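Local coordinates for protein sugar kinase, pfkB family (Thermotoga maritima, PDB 2AJR) that probably phosphorylates a sugar phosphate such as fructose 1-phosphate or 6-phosphate with ATP, as a magnesium-binding kinase of the ribokinase-like PfkB family, at residues F28-Q33 with I111-K116; A60-G65 with K88-I93; L168-R173 with E193-P198. All coordinates share one frame; numbering follows the deposited sequence.

Contact 1. Residues F28-Q33 with I111-K116; sequences FIEDFQ and IDEKNK
Phe28 and Ile111 form a parallel beta bridge, their CA atoms 4.9 Å apart, where strands 22-28 and 105-112 end side by side in the small four-stranded sheet, consistent with the lid of ribokinase-like sugar kinases. Ile29 N donates to Ile111 O at 3.2 Å, and Ile111 also pairs through its backbone with Ile27, completing the bridge. Apolar contact follows the same pair: both side chains run alongside each other on one face of the sheet, and Phe28 CE1 lies 3.5 Å from Ile111 CD1. Lys308 makes a cation-pi contact with the Phe28 ring, which also touches the magnesium ligand Glu309.

Beyond the bridge the contact becomes polar and centres on the buried carboxylate of Asp112. With CG anti to the backbone N (chi1 180°), the group reaches the backbone N-H groups of Asp31 and Phe32 in the loop after strand 22-28. OD1 accepts Asp31 N at 3.1 Å and, from the opposite face of the carboxylate plane, Asn115 N, which closes an Asx motif. OD2 is likewise gripped from both faces, by Phe32 N at 3.0 Å and by Asn115 ND2. A water donates to both Asp112 OD2 and Phe32 O, adding a further link to this loop. So many donors would be expected to favour the ionised form.

One salt bridge and an amide bond hold the Asp31 carboxylate. The extended chain of Lys114 brings NZ to the syn lone pair of Asp31 OD2 at 2.7 Å, while Asn115 ND2 donates to Asp31 OD1 at 2.7 Å, with the acceptor only 3° out of the amide plane and the N-H...O angle 163°.

Contact 2. Residues A60-G65 with K88-I93; sequences ALSKLG and KISKLI
A Schellman motif ending helix 53-63 meets an ST turn that follows helix 76-89, in the part of the ribokinase-like fold where strand 68-75 connects the two helices. Two backbone bonds identify the helix end, Gly65 N to Ser62 O and Val66 N to Leu61 O, with Gly65 at positive phi as the C-prime residue. On the other segment Ser90 OG accepts Leu92 N at 3.0 Å and nearly straight (160°), and Ser90 to Ile93 make a type I beta turn. The bond holds Ser90 OG anti to its own backbone N (chi1 -173°), turned to the Leu92 amide; CB, set by the backbone, points toward the helix.

Across the contact the touch is by van der Waals packing. Ser62 is central: its CB lies 3.8 Å from Ser90 CB and 4.2 Å from Ile93 CG1, and the Ser62 methylene meets both CB and OG of Ser90. Ser62 OG sits between its own backbone N and carbonyl carbon (chi1 82°), a torsion that lets it bond back to Ile59 O within the helix; Ile89 CG2 lies 4.3 Å from Ser62 OG.

Leu92 covers the end of the helix. Its backbone is hydrogen-bonded to Ser68, the first residue of strand 68-75, and its side chain points back toward the Schellman turn. One branch does the touching: CD1 is 3.9 Å from Ser62 O and reaches the glycine backbone, 3.6 Å from Gly65 C.

Contact 3. Residues L168-R173 with E193-P198; sequences LVRLAR and EGPEFP
Glu196 lays its side chain across the helix surface between Arg170 and Arg173, crossing both of those chains at about a right angle. Its CB, carried toward the helix, is the first point of contact, 3.7 Å from Arg173 CB and 3.9 Å from Arg170 CA. CG stands anti to the carbonyl carbon (chi1 -68°) and settles between the two arginines, 4.0 Å from Arg170 CG and slightly nearer to Arg173 CB. A further bend at chi2 (-73°) brings CD over Arg173 CB, and OE1 ends 3.4 Å from Arg173 CG. The carboxylate therefore meets the aliphatic part of the arginine; its OE1 stays 5.0 Å from Arg173 NE, so the opposite charges lie near each other without pairing.

These residues join helix 164-174 to the loop that leads from helix 185-193 into the short strand 200-201, in the alpha/beta part of the ribokinase-like fold. Strand 178-182 lies beneath, where Val169 and Pro198 both pack on Val181.

Next to Glu196 the loop backbone takes over. The Arg173 chain, bent at chi2 and chi3, runs past Phe197 O, which is 3.5 Å from CD and lies at the edge of the guanidinium, in its plane; NH1 makes a weak hydrogen bond to Val177 O. One helical turn earlier, Val169 CG1 lies against the peptide between Phe197 and Pro198, 3.7 Å from Phe197 C. At the outer edge Arg170 CD rests against Pro195 CG at 4.1 Å.

The three contacts lie apart, none touching another. Along the chain contact 2 is nested inside the loop closed by contact 1, whereas contact 3 follows both. Contact 1 belongs to the small sheet and is the one beside the metal site: the Ile111 side chain is about 7 Å from the magnesium ion, and Glu113 OE2 is hydrogen-bonded to NE2 of the magnesium-site residue His267. Contacts 2 and 3, both away from the annotated sites, join helices and loops around the large sheet, with centres about 28 Å apart. Contact 1 is about 30 Å from contact 2 between centres and about 42 Å from contact 3, which lies on the opposite side of the chain's centre.

Contact 1. Residues F28-Q33 with I111-K116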
ATOM      1  N   PHE A  28       8.490   4.529   7.383  1.00 29.61           N
ATOM      2  CA  PHE A  28       9.677   4.441   8.224  1.00 31.44           C
ATOM      3  C   PHE A  28       9.259   3.982   9.604  1.00 30.80           C
ATOM      4  O   PHE A  28       8.594   4.697  10.319  1.00 31.25           O
ATOM      5  CB  PHE A  28      10.399   5.799   8.257  1.00 33.21           C
ATOM      6  CG  PHE A  28      10.805   6.266   6.885  1.00 35.23           C
ATOM      7  CD1 PHE A  28      11.940   5.745   6.269  1.00 37.79           C
ATOM      8  CD2 PHE A  28      10.015   7.163   6.173  1.00 39.04           C
ATOM      9  CE1 PHE A  28      12.304   6.144   4.968  1.00 39.45           C
ATOM     10  CE2 PHE A  28      10.364   7.557   4.860  1.00 43.26           C
ATOM     11  CZ  PHE A  28      11.506   7.045   4.262  1.00 34.14           C
ATOM     12  N   ILE A  29       9.618   2.750   9.928  1.00 31.50           N
ATOM     13  CA  ILE A  29       9.258   2.108  11.175  1.00 32.05           C
ATOM     14  C   ILE A  29      10.519   1.505  11.791  1.00 32.48           C
ATOM     15  O   ILE A  29      11.152   0.624  11.222  1.00 33.81           O
ATOM     16  CB  ILE A  29       8.267   0.951  10.931  1.00 32.37           C
ATOM     17  CG1 ILE A  29       6.967   1.451  10.321  1.00 34.98           C
ATOM     18  CG2 ILE A  29       7.957   0.236  12.219  1.00 32.48           C
ATOM     19  CD1 ILE A  29       6.180   0.348   9.613  1.00 31.51           C
ATOM     20  N   GLU A  30      10.885   1.977  12.956  1.00 34.53           N
ATOM     21  CA  GLU A  30      12.002   1.392  13.683  1.00 36.29           C
ATOM     22  C   GLU A  30      11.557   0.085  14.378  1.00 35.49           C
ATOM     23  O   GLU A  30      10.480   0.028  14.986  1.00 33.03           O
ATOM     24  CB  GLU A  30      12.571   2.419  14.680  1.00 35.74           C
ATOM     25  CG  GLU A  30      13.038   3.725  13.981  1.00 38.35           C
ATOM     26  CD  GLU A  30      14.228   4.424  14.665  1.00 39.87           C
ATOM     27  OE1 GLU A  30      14.298   4.416  15.920  1.00 37.29           O
ATOM     28  OE2 GLU A  30      15.086   4.990  13.933  1.00 38.60           O
ATOM     29  N   ASP A  31      12.404  -0.947  14.278  1.00 35.10           N
ATOM     30  CA  ASP A  31      12.119  -2.301  14.791  1.00 34.35           C
ATOM     31  C   ASP A  31      10.870  -2.862  14.165  1.00 31.76           C
ATOM     32  O   ASP A  31       9.977  -3.342  14.839  1.00 30.59           O
ATOM     33  CB  ASP A  31      12.032  -2.347  16.320  1.00 34.82           C
ATOM     34  CG  ASP A  31      13.393  -2.228  16.985  1.00 41.26           C
ATOM     35  OD1 ASP A  31      14.358  -2.894  16.533  1.00 46.68           O
ATOM     36  OD2 ASP A  31      13.496  -1.461  17.964  1.00 46.66           O
ATOM     37  N   PHE A  32      10.833  -2.800  12.846  1.00 31.87           N
ATOM     38  CA  PHE A  32       9.758  -3.397  12.096  1.00 31.12           C
ATOM     39  C   PHE A  32       9.882  -4.915  12.164  1.00 31.30           C
ATOM     40  O   PHE A  32      10.919  -5.502  11.784  1.00 30.76           O
ATOM     41  CB  PHE A  32       9.814  -2.925  10.650  1.00 31.34           C
ATOM     42  CG  PHE A  32       8.770  -3.550   9.769  1.00 34.45           C
ATOM     43  CD1 PHE A  32       7.422  -3.477  10.106  1.00 33.58           C
ATOM     44  CD2 PHE A  32       9.133  -4.196   8.593  1.00 36.03           C
ATOM     45  CE1 PHE A  32       6.454  -4.049   9.292  1.00 35.61           C
ATOM     46  CE2 PHE A  32       8.174  -4.755   7.760  1.00 34.98           C
ATOM     47  CZ  PHE A  32       6.829  -4.689   8.112  1.00 35.99           C
ATOM     48  N   GLN A  33       8.828  -5.542  12.668  1.00 31.05           N
ATOM     49  CA  GLN A  33       8.720  -6.984  12.656  1.00 31.76           C
ATOM     50  C   GLN A  33       7.336  -7.418  12.202  1.00 31.14           C
ATOM     51  O   GLN A  33       6.366  -6.666  12.227  1.00 31.31           O
ATOM     52  CB  GLN A  33       9.048  -7.589  14.030  1.00 32.54           C
ATOM     53  CG  GLN A  33      10.495  -7.337  14.515  1.00 40.31           C
ATOM     54  CD  GLN A  33      11.574  -7.898  13.562  1.00 49.47           C
ATOM     55  OE1 GLN A  33      11.295  -8.741  12.696  1.00 54.61           O
ATOM     56  NE2 GLN A  33      12.809  -7.421  13.722  1.00 49.08           N
ATOM     57  N   ILE A 111      11.151   0.937   5.696  1.00 34.22           N
ATOM     58  CA  ILE A 111      12.568   1.177   5.961  1.00 34.18           C
ATOM     59  C   ILE A 111      12.756   1.264   7.452  1.00 34.36           C
ATOM     60  O   ILE A 111      12.111   2.082   8.102  1.00 34.52           O
ATOM     61  CB  ILE A 111      13.031   2.443   5.259  1.00 33.79           C
ATOM     62  CG1 ILE A 111      12.937   2.225   3.732  1.00 37.90           C
ATOM     63  CG2 ILE A 111      14.438   2.791   5.660  1.00 35.12           C
ATOM     64  CD1 ILE A 111      13.183   3.454   2.889  1.00 36.80           C
ATOM     65  N   ASP A 112      13.587   0.366   7.989  1.00 36.94           N
ATOM     66  CA  ASP A 112      13.875   0.292   9.436  1.00 38.84           C
ATOM     67  C   ASP A 112      15.326   0.750   9.632  1.00 39.77           C
ATOM     68  O   ASP A 112      16.270  -0.025   9.452  1.00 40.96           O
ATOM     69  CB  ASP A 112      13.658  -1.142   9.955  1.00 37.18           C
ATOM     70  CG  ASP A 112      13.948  -1.298  11.452  1.00 40.11           C
ATOM     71  OD1 ASP A 112      14.476  -0.358  12.101  1.00 37.66           O
ATOM     72  OD2 ASP A 112      13.629  -2.387  11.992  1.00 42.98           O
ATOM     73  N   GLU A 113      15.491   2.017   9.985  1.00 41.66           N
ATOM     74  CA  GLU A 113      16.819   2.643  10.010  1.00 43.67           C
ATOM     75  C   GLU A 113      17.690   2.112  11.149  1.00 43.39           C
ATOM     76  O   GLU A 113      18.912   2.095  11.028  1.00 44.16           O
ATOM     77  CB  GLU A 113      16.691   4.168  10.131  1.00 44.55           C
ATOM     78  CG  GLU A 113      17.586   4.917   9.151  1.00 49.08           C
ATOM     79  CD  GLU A 113      17.806   6.369   9.532  1.00 46.82           C
ATOM     80  OE1 GLU A 113      17.037   6.907  10.371  1.00 48.61           O
ATOM     81  OE2 GLU A 113      18.763   6.962   8.981  1.00 55.41           O
ATOM     82  N   LYS A 114      17.058   1.694  12.245  1.00 43.17           N
ATOM     83  CA  LYS A 114      17.762   1.115  13.378  1.00 43.53           C
ATOM     84  C   LYS A 114      18.416  -0.232  13.026  1.00 44.10           C
ATOM     85  O   LYS A 114      19.611  -0.438  13.296  1.00 44.14           O
ATOM     86  CB  LYS A 114      16.807   0.939  14.559  1.00 43.07           C
ATOM     87  CG  LYS A 114      17.443   0.263  15.767  1.00 45.34           C
ATOM     88  CD  LYS A 114      16.470   0.158  16.934  1.00 44.95           C
ATOM     89  CE  LYS A 114      16.905  -0.919  17.918  1.00 47.00           C
ATOM     90  NZ  LYS A 114      15.912  -1.104  19.011  1.00 48.88           N
ATOM     91  N   ASN A 115      17.643  -1.143  12.433  1.00 43.18           N
ATOM     92  CA  ASN A 115      18.139  -2.488  12.116  1.00 43.13           C
ATOM     93  C   ASN A 115      18.680  -2.595  10.693  1.00 43.78           C
ATOM     94  O   ASN A 115      18.999  -3.687  10.225  1.00 42.91           O
ATOM     95  CB  ASN A 115      17.028  -3.518  12.317  1.00 43.94           C
ATOM     96  CG  ASN A 115      16.630  -3.679  13.766  1.00 42.23           C
ATOM     97  OD1 ASN A 115      17.230  -4.460  14.501  1.00 46.31           O
ATOM     98  ND2 ASN A 115      15.598  -2.957  14.179  1.00 42.11           N
ATOM     99  N   LYS A 116      18.784  -1.451  10.014  1.00 45.58           N
ATOM    100  CA  LYS A 116      19.174  -1.375   8.597  1.00 46.02           C
ATOM    101  C   LYS A 116      18.446  -2.417   7.751  1.00 44.18           C
ATOM    102  O   LYS A 116      19.059  -3.362   7.263  1.00 45.22           O
ATOM    103  CB  LYS A 116      20.701  -1.513   8.423  1.00 46.95           C
ATOM    104  CG  LYS A 116      21.548  -0.667   9.379  1.00 49.97           C
ATOM    105  CD  LYS A 116      21.388   0.817   9.121  1.00 52.77           C
ATOM    106  CE  LYS A 116      22.168   1.682  10.125  1.00 51.91           C
ATOM    107  NZ  LYS A 116      21.681   3.104  10.070  1.00 50.12           N
TER
HETATM  108  O   HOH W   1      13.366  -4.713  10.513  1.00 37.89           O

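Contact 2. Residues A60-G65 with K88-I93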
ATOM      1  N   ALA A  60      15.745  13.429 -10.703  1.00 30.75           N
ATOM      2  CA  ALA A  60      17.189  13.668 -10.544  1.00 30.88           C
ATOM      3  C   ALA A  60      17.746  14.759 -11.487  1.00 31.67           C
ATOM      4  O   ALA A  60      18.404  15.700 -11.044  1.00 32.66           O
ATOM      5  CB  ALA A  60      17.954  12.377 -10.750  1.00 27.85           C
ATOM      6  N   LEU A  61      17.492  14.632 -12.782  1.00 30.95           N
ATOM      7  CA  LEU A  61      17.965  15.635 -13.726  1.00 31.28           C
ATOM      8  C   LEU A  61      17.403  17.040 -13.421  1.00 31.98           C
ATOM      9  O   LEU A  61      18.130  18.045 -13.550  1.00 32.78           O
ATOM     10  CB  LEU A  61      17.656  15.220 -15.168  1.00 30.02           C
ATOM     11  CG  LEU A  61      18.467  14.035 -15.685  1.00 30.16           C
ATOM     12  CD1 LEU A  61      17.955  13.608 -17.056  1.00 32.97           C
ATOM     13  CD2 LEU A  61      19.958  14.354 -15.734  1.00 19.80           C
ATOM     14  N   SER A  62      16.141  17.108 -12.992  1.00 31.84           N
ATOM     15  CA  SER A  62      15.521  18.391 -12.648  1.00 33.84           C
ATOM     16  C   SER A  62      16.261  19.104 -11.514  1.00 33.61           C
ATOM     17  O   SER A  62      16.485  20.293 -11.599  1.00 33.62           O
ATOM     18  CB  SER A  62      14.037  18.230 -12.298  1.00 34.47           C
ATOM     19  OG  SER A  62      13.872  17.813 -10.960  1.00 38.17           O
ATOM     20  N   LYS A  63      16.682  18.376 -10.486  1.00 34.95           N
ATOM     21  CA  LYS A  63      17.437  18.970  -9.380  1.00 36.95           C
ATOM     22  C   LYS A  63      18.741  19.589  -9.863  1.00 36.20           C
ATOM     23  O   LYS A  63      19.286  20.482  -9.213  1.00 36.09           O
ATOM     24  CB  LYS A  63      17.782  17.926  -8.314  1.00 39.76           C
ATOM     25  CG  LYS A  63      16.591  17.260  -7.613  1.00 47.59           C
ATOM     26  CD  LYS A  63      16.065  18.061  -6.431  1.00 51.97           C
ATOM     27  CE  LYS A  63      15.199  17.177  -5.511  1.00 56.64           C
ATOM     28  NZ  LYS A  63      16.010  16.474  -4.456  1.00 61.74           N
ATOM     29  N   LEU A  64      19.251  19.095 -10.985  1.00 35.31           N
ATOM     30  CA  LEU A  64      20.505  19.588 -11.545  1.00 35.19           C
ATOM     31  C   LEU A  64      20.278  20.559 -12.701  1.00 34.96           C
ATOM     32  O   LEU A  64      21.203  20.866 -13.456  1.00 35.46           O
ATOM     33  CB  LEU A  64      21.363  18.414 -12.020  1.00 33.54           C
ATOM     34  CG  LEU A  64      21.695  17.373 -10.961  1.00 34.01           C
ATOM     35  CD1 LEU A  64      22.347  16.118 -11.581  1.00 25.91           C
ATOM     36  CD2 LEU A  64      22.560  17.995  -9.879  1.00 31.12           C
ATOM     37  N   GLY A  65      19.043  21.023 -12.853  1.00 34.67           N
ATOM     38  CA  GLY A  65      18.708  22.015 -13.868  1.00 32.97           C
ATOM     39  C   GLY A  65      18.612  21.492 -15.292  1.00 33.07           C
ATOM     40  O   GLY A  65      18.507  22.276 -16.206  1.00 31.78           O
ATOM     41  N   LYS A  88       4.235  18.793 -10.301  1.00 37.96           N
ATOM     42  CA  LYS A  88       4.515  19.718  -9.200  1.00 37.62           C
ATOM     43  C   LYS A  88       5.989  19.740  -8.819  1.00 35.91           C
ATOM     44  O   LYS A  88       6.437  20.706  -8.207  1.00 33.82           O
ATOM     45  CB  LYS A  88       3.717  19.355  -7.948  1.00 37.30           C
ATOM     46  CG  LYS A  88       2.212  19.593  -8.026  1.00 41.50           C
ATOM     47  CD  LYS A  88       1.529  18.836  -6.884  1.00 39.76           C
ATOM     48  CE  LYS A  88       0.041  18.940  -6.942  1.00 43.74           C
ATOM     49  NZ  LYS A  88      -0.529  18.411  -5.680  1.00 50.92           N
ATOM     50  N   ILE A  89       6.734  18.675  -9.131  1.00 34.70           N
ATOM     51  CA  ILE A  89       8.142  18.615  -8.727  1.00 34.33           C
ATOM     52  C   ILE A  89       8.989  19.653  -9.465  1.00 35.50           C
ATOM     53  O   ILE A  89       9.855  20.262  -8.851  1.00 35.53           O
ATOM     54  CB  ILE A  89       8.752  17.226  -8.914  1.00 34.53           C
ATOM     55  CG1 ILE A  89       8.053  16.228  -7.996  1.00 33.48           C
ATOM     56  CG2 ILE A  89      10.260  17.240  -8.606  1.00 33.70           C
ATOM     57  CD1 ILE A  89       8.659  14.867  -7.988  1.00 31.04           C
ATOM     58  N   SER A  90       8.736  19.867 -10.759  1.00 36.17           N
ATOM     59  CA  SER A  90       9.517  20.835 -11.545  1.00 35.99           C
ATOM     60  C   SER A  90       8.914  21.199 -12.904  1.00 36.94           C
ATOM     61  O   SER A  90       8.453  20.335 -13.646  1.00 39.65           O
ATOM     62  CB  SER A  90      10.926  20.289 -11.786  1.00 36.96           C
ATOM     63  OG  SER A  90      11.748  21.259 -12.411  1.00 36.18           O
ATOM     64  N   LYS A  91       8.976  22.484 -13.247  1.00 36.81           N
ATOM     65  CA  LYS A  91       8.649  22.949 -14.600  1.00 36.99           C
ATOM     66  C   LYS A  91       9.566  22.291 -15.661  1.00 36.95           C
ATOM     67  O   LYS A  91       9.255  22.270 -16.853  1.00 37.96           O
ATOM     68  CB  LYS A  91       8.759  24.485 -14.683  1.00 35.50           C
ATOM     69  N   LEU A  92      10.700  21.760 -15.222  1.00 35.79           N
ATOM     70  CA  LEU A  92      11.670  21.173 -16.132  1.00 34.08           C
ATOM     71  C   LEU A  92      11.272  19.810 -16.714  1.00 33.70           C
ATOM     72  O   LEU A  92      11.839  19.389 -17.727  1.00 32.87           O
ATOM     73  CB  LEU A  92      13.030  21.082 -15.430  1.00 34.12           C
ATOM     74  CG  LEU A  92      13.638  22.427 -15.012  1.00 30.27           C
ATOM     75  CD1 LEU A  92      15.102  22.245 -14.698  1.00 19.31           C
ATOM     76  CD2 LEU A  92      13.471  23.468 -16.113  1.00 29.63           C
ATOM     77  N   ILE A  93      10.306  19.133 -16.089  1.00 34.08           N
ATOM     78  CA  ILE A  93       9.840  17.835 -16.563  1.00 32.56           C
ATOM     79  C   ILE A  93       8.566  18.040 -17.349  1.00 33.80           C
ATOM     80  O   ILE A  93       7.635  18.637 -16.836  1.00 35.70           O
ATOM     81  CB  ILE A  93       9.533  16.885 -15.406  1.00 32.38           C
ATOM     82  CG1 ILE A  93      10.729  16.788 -14.465  1.00 30.67           C
ATOM     83  CG2 ILE A  93       9.192  15.479 -15.925  1.00 34.58           C
ATOM     84  CD1 ILE A  93      10.437  16.010 -13.221  1.00 30.17           C
TER

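Contact 3. Residues L168-R173 with E193-P198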
ATOM      1  N   LEU A 168      13.224  -0.008 -29.070  1.00 35.70           N
ATOM      2  CA  LEU A 168      13.419   1.345 -28.546  1.00 36.74           C
ATOM      3  C   LEU A 168      14.847   1.831 -28.705  1.00 36.95           C
ATOM      4  O   LEU A 168      15.073   3.002 -29.026  1.00 37.11           O
ATOM      5  CB  LEU A 168      13.039   1.415 -27.065  1.00 36.38           C
ATOM      6  CG  LEU A 168      11.539   1.268 -26.818  1.00 38.85           C
ATOM      7  CD1 LEU A 168      11.253   1.168 -25.333  1.00 29.91           C
ATOM      8  CD2 LEU A 168      10.778   2.417 -27.459  1.00 29.70           C
ATOM      9  N   VAL A 169      15.802   0.941 -28.450  1.00 36.19           N
ATOM     10  CA  VAL A 169      17.220   1.257 -28.626  1.00 35.67           C
ATOM     11  C   VAL A 169      17.510   1.456 -30.107  1.00 36.36           C
ATOM     12  O   VAL A 169      18.257   2.357 -30.501  1.00 35.54           O
ATOM     13  CB  VAL A 169      18.120   0.126 -28.073  1.00 35.65           C
ATOM     14  CG1 VAL A 169      19.568   0.300 -28.525  1.00 36.12           C
ATOM     15  CG2 VAL A 169      18.019   0.051 -26.544  1.00 35.38           C
ATOM     16  N   ARG A 170      16.897   0.607 -30.921  1.00 36.87           N
ATOM     17  CA  ARG A 170      17.155   0.591 -32.345  1.00 38.45           C
ATOM     18  C   ARG A 170      16.684   1.891 -32.982  1.00 37.01           C
ATOM     19  O   ARG A 170      17.425   2.547 -33.708  1.00 37.06           O
ATOM     20  CB  ARG A 170      16.458  -0.615 -32.984  1.00 38.04           C
ATOM     21  CG  ARG A 170      17.068  -1.051 -34.315  1.00 42.49           C
ATOM     22  CD  ARG A 170      16.040  -1.785 -35.158  1.00 44.43           C
ATOM     23  NE  ARG A 170      14.985  -0.863 -35.579  1.00 54.70           N
ATOM     24  CZ  ARG A 170      13.817  -1.221 -36.100  1.00 58.65           C
ATOM     25  NH1 ARG A 170      13.515  -2.503 -36.283  1.00 67.04           N
ATOM     26  NH2 ARG A 170      12.939  -0.286 -36.443  1.00 60.06           N
ATOM     27  N   LEU A 171      15.442   2.255 -32.702  1.00 35.25           N
ATOM     28  CA  LEU A 171      14.884   3.500 -33.196  1.00 33.95           C
ATOM     29  C   LEU A 171      15.745   4.693 -32.777  1.00 33.68           C
ATOM     30  O   LEU A 171      16.055   5.554 -33.605  1.00 33.62           O
ATOM     31  CB  LEU A 171      13.459   3.665 -32.676  1.00 34.10           C
ATOM     32  CG  LEU A 171      12.435   2.687 -33.259  1.00 33.92           C
ATOM     33  CD1 LEU A 171      11.225   2.537 -32.331  1.00 27.40           C
ATOM     34  CD2 LEU A 171      12.011   3.158 -34.633  1.00 29.67           C
ATOM     35  N   ALA A 172      16.136   4.732 -31.502  1.00 33.28           N
ATOM     36  CA  ALA A 172      16.971   5.811 -30.964  1.00 34.32           C
ATOM     37  C   ALA A 172      18.282   5.893 -31.728  1.00 35.90           C
ATOM     38  O   ALA A 172      18.711   6.964 -32.201  1.00 35.06           O
ATOM     39  CB  ALA A 172      17.254   5.581 -29.489  1.00 33.19           C
ATOM     40  N   ARG A 173      18.890   4.727 -31.868  1.00 37.18           N
ATOM     41  CA  ARG A 173      20.244   4.608 -32.373  1.00 38.44           C
ATOM     42  C   ARG A 173      20.332   4.896 -33.880  1.00 39.11           C
ATOM     43  O   ARG A 173      21.229   5.602 -34.329  1.00 39.92           O
ATOM     44  CB  ARG A 173      20.768   3.210 -32.011  1.00 39.61           C
ATOM     45  CG  ARG A 173      22.154   3.153 -31.449  1.00 39.80           C
ATOM     46  CD  ARG A 173      22.430   4.053 -30.261  1.00 36.15           C
ATOM     47  NE  ARG A 173      23.795   4.547 -30.440  1.00 41.97           N
ATOM     48  CZ  ARG A 173      24.139   5.719 -30.981  1.00 40.26           C
ATOM     49  NH1 ARG A 173      23.228   6.609 -31.351  1.00 48.49           N
ATOM     50  NH2 ARG A 173      25.424   6.027 -31.119  1.00 41.47           N
ATOM     51  N   GLU A 193      20.597  -8.874 -28.428  1.00 37.91           N
ATOM     52  CA  GLU A 193      20.254  -9.533 -29.689  1.00 38.83           C
ATOM     53  C   GLU A 193      20.409  -8.519 -30.818  1.00 38.38           C
ATOM     54  O   GLU A 193      21.213  -8.667 -31.701  1.00 36.16           O
ATOM     55  CB  GLU A 193      18.785 -10.040 -29.722  1.00 38.04           C
ATOM     56  CG  GLU A 193      18.392 -11.204 -28.789  1.00 41.20           C
ATOM     57  CD  GLU A 193      16.937 -11.706 -28.999  1.00 42.94           C
ATOM     58  OE1 GLU A 193      16.258 -11.279 -29.954  1.00 51.59           O
ATOM     59  OE2 GLU A 193      16.464 -12.549 -28.206  1.00 57.70           O
ATOM     60  N   GLY A 194      19.620  -7.457 -30.751  1.00 44.15           N
ATOM     61  CA  GLY A 194      19.230  -6.689 -31.952  1.00 43.61           C
ATOM     62  C   GLY A 194      20.375  -5.880 -32.490  1.00 42.16           C
ATOM     63  O   GLY A 194      21.374  -5.684 -31.783  1.00 45.08           O
ATOM     64  N   PRO A 195      20.239  -5.420 -33.735  1.00 38.39           N
ATOM     65  CA  PRO A 195      21.293  -4.782 -34.524  1.00 38.45           C
ATOM     66  C   PRO A 195      21.935  -3.550 -33.907  1.00 36.92           C
ATOM     67  O   PRO A 195      23.103  -3.271 -34.195  1.00 36.64           O
ATOM     68  CB  PRO A 195      20.587  -4.414 -35.842  1.00 38.47           C
ATOM     69  CG  PRO A 195      19.150  -4.498 -35.561  1.00 37.47           C
ATOM     70  CD  PRO A 195      18.994  -5.538 -34.499  1.00 39.61           C
ATOM     71  N   GLU A 196      21.193  -2.820 -33.084  1.00 35.72           N
ATOM     72  CA  GLU A 196      21.741  -1.642 -32.425  1.00 35.89           C
ATOM     73  C   GLU A 196      21.909  -1.889 -30.942  1.00 35.61           C
ATOM     74  O   GLU A 196      21.285  -2.779 -30.362  1.00 36.42           O
ATOM     75  CB  GLU A 196      20.864  -0.417 -32.690  1.00 36.10           C
ATOM     76  CG  GLU A 196      20.878   0.059 -34.171  1.00 41.11           C
ATOM     77  CD  GLU A 196      22.178   0.760 -34.610  1.00 44.54           C
ATOM     78  OE1 GLU A 196      23.109   0.917 -33.788  1.00 54.04           O
ATOM     79  OE2 GLU A 196      22.266   1.163 -35.789  1.00 48.25           O
ATOM     80  N   PHE A 197      22.768  -1.087 -30.331  1.00 35.84           N
ATOM     81  CA  PHE A 197      23.179  -1.304 -28.961  1.00 35.31           C
ATOM     82  C   PHE A 197      23.201  -0.001 -28.155  1.00 35.25           C
ATOM     83  O   PHE A 197      23.406   1.082 -28.715  1.00 36.06           O
ATOM     84  CB  PHE A 197      24.569  -1.953 -28.954  1.00 37.64           C
ATOM     85  CG  PHE A 197      24.609  -3.298 -29.624  1.00 35.73           C
ATOM     86  CD1 PHE A 197      24.176  -4.431 -28.951  1.00 34.82           C
ATOM     87  CD2 PHE A 197      25.057  -3.423 -30.933  1.00 38.51           C
ATOM     88  CE1 PHE A 197      24.189  -5.676 -29.565  1.00 40.00           C
ATOM     89  CE2 PHE A 197      25.076  -4.663 -31.568  1.00 39.49           C
ATOM     90  CZ  PHE A 197      24.639  -5.798 -30.876  1.00 43.52           C
ATOM     91  N   PRO A 198      22.978  -0.094 -26.832  1.00 34.51           N
ATOM     92  CA  PRO A 198      23.099   1.073 -25.974  1.00 33.72           C
ATOM     93  C   PRO A 198      24.508   1.645 -25.953  1.00 32.76           C
ATOM     94  O   PRO A 198      25.461   0.900 -26.027  1.00 33.16           O
ATOM     95  CB  PRO A 198      22.746   0.518 -24.597  1.00 34.29           C
ATOM     96  CG  PRO A 198      21.954  -0.682 -24.870  1.00 32.38           C
ATOM     97  CD  PRO A 198      22.550  -1.273 -26.064  1.00 33.55           C
TER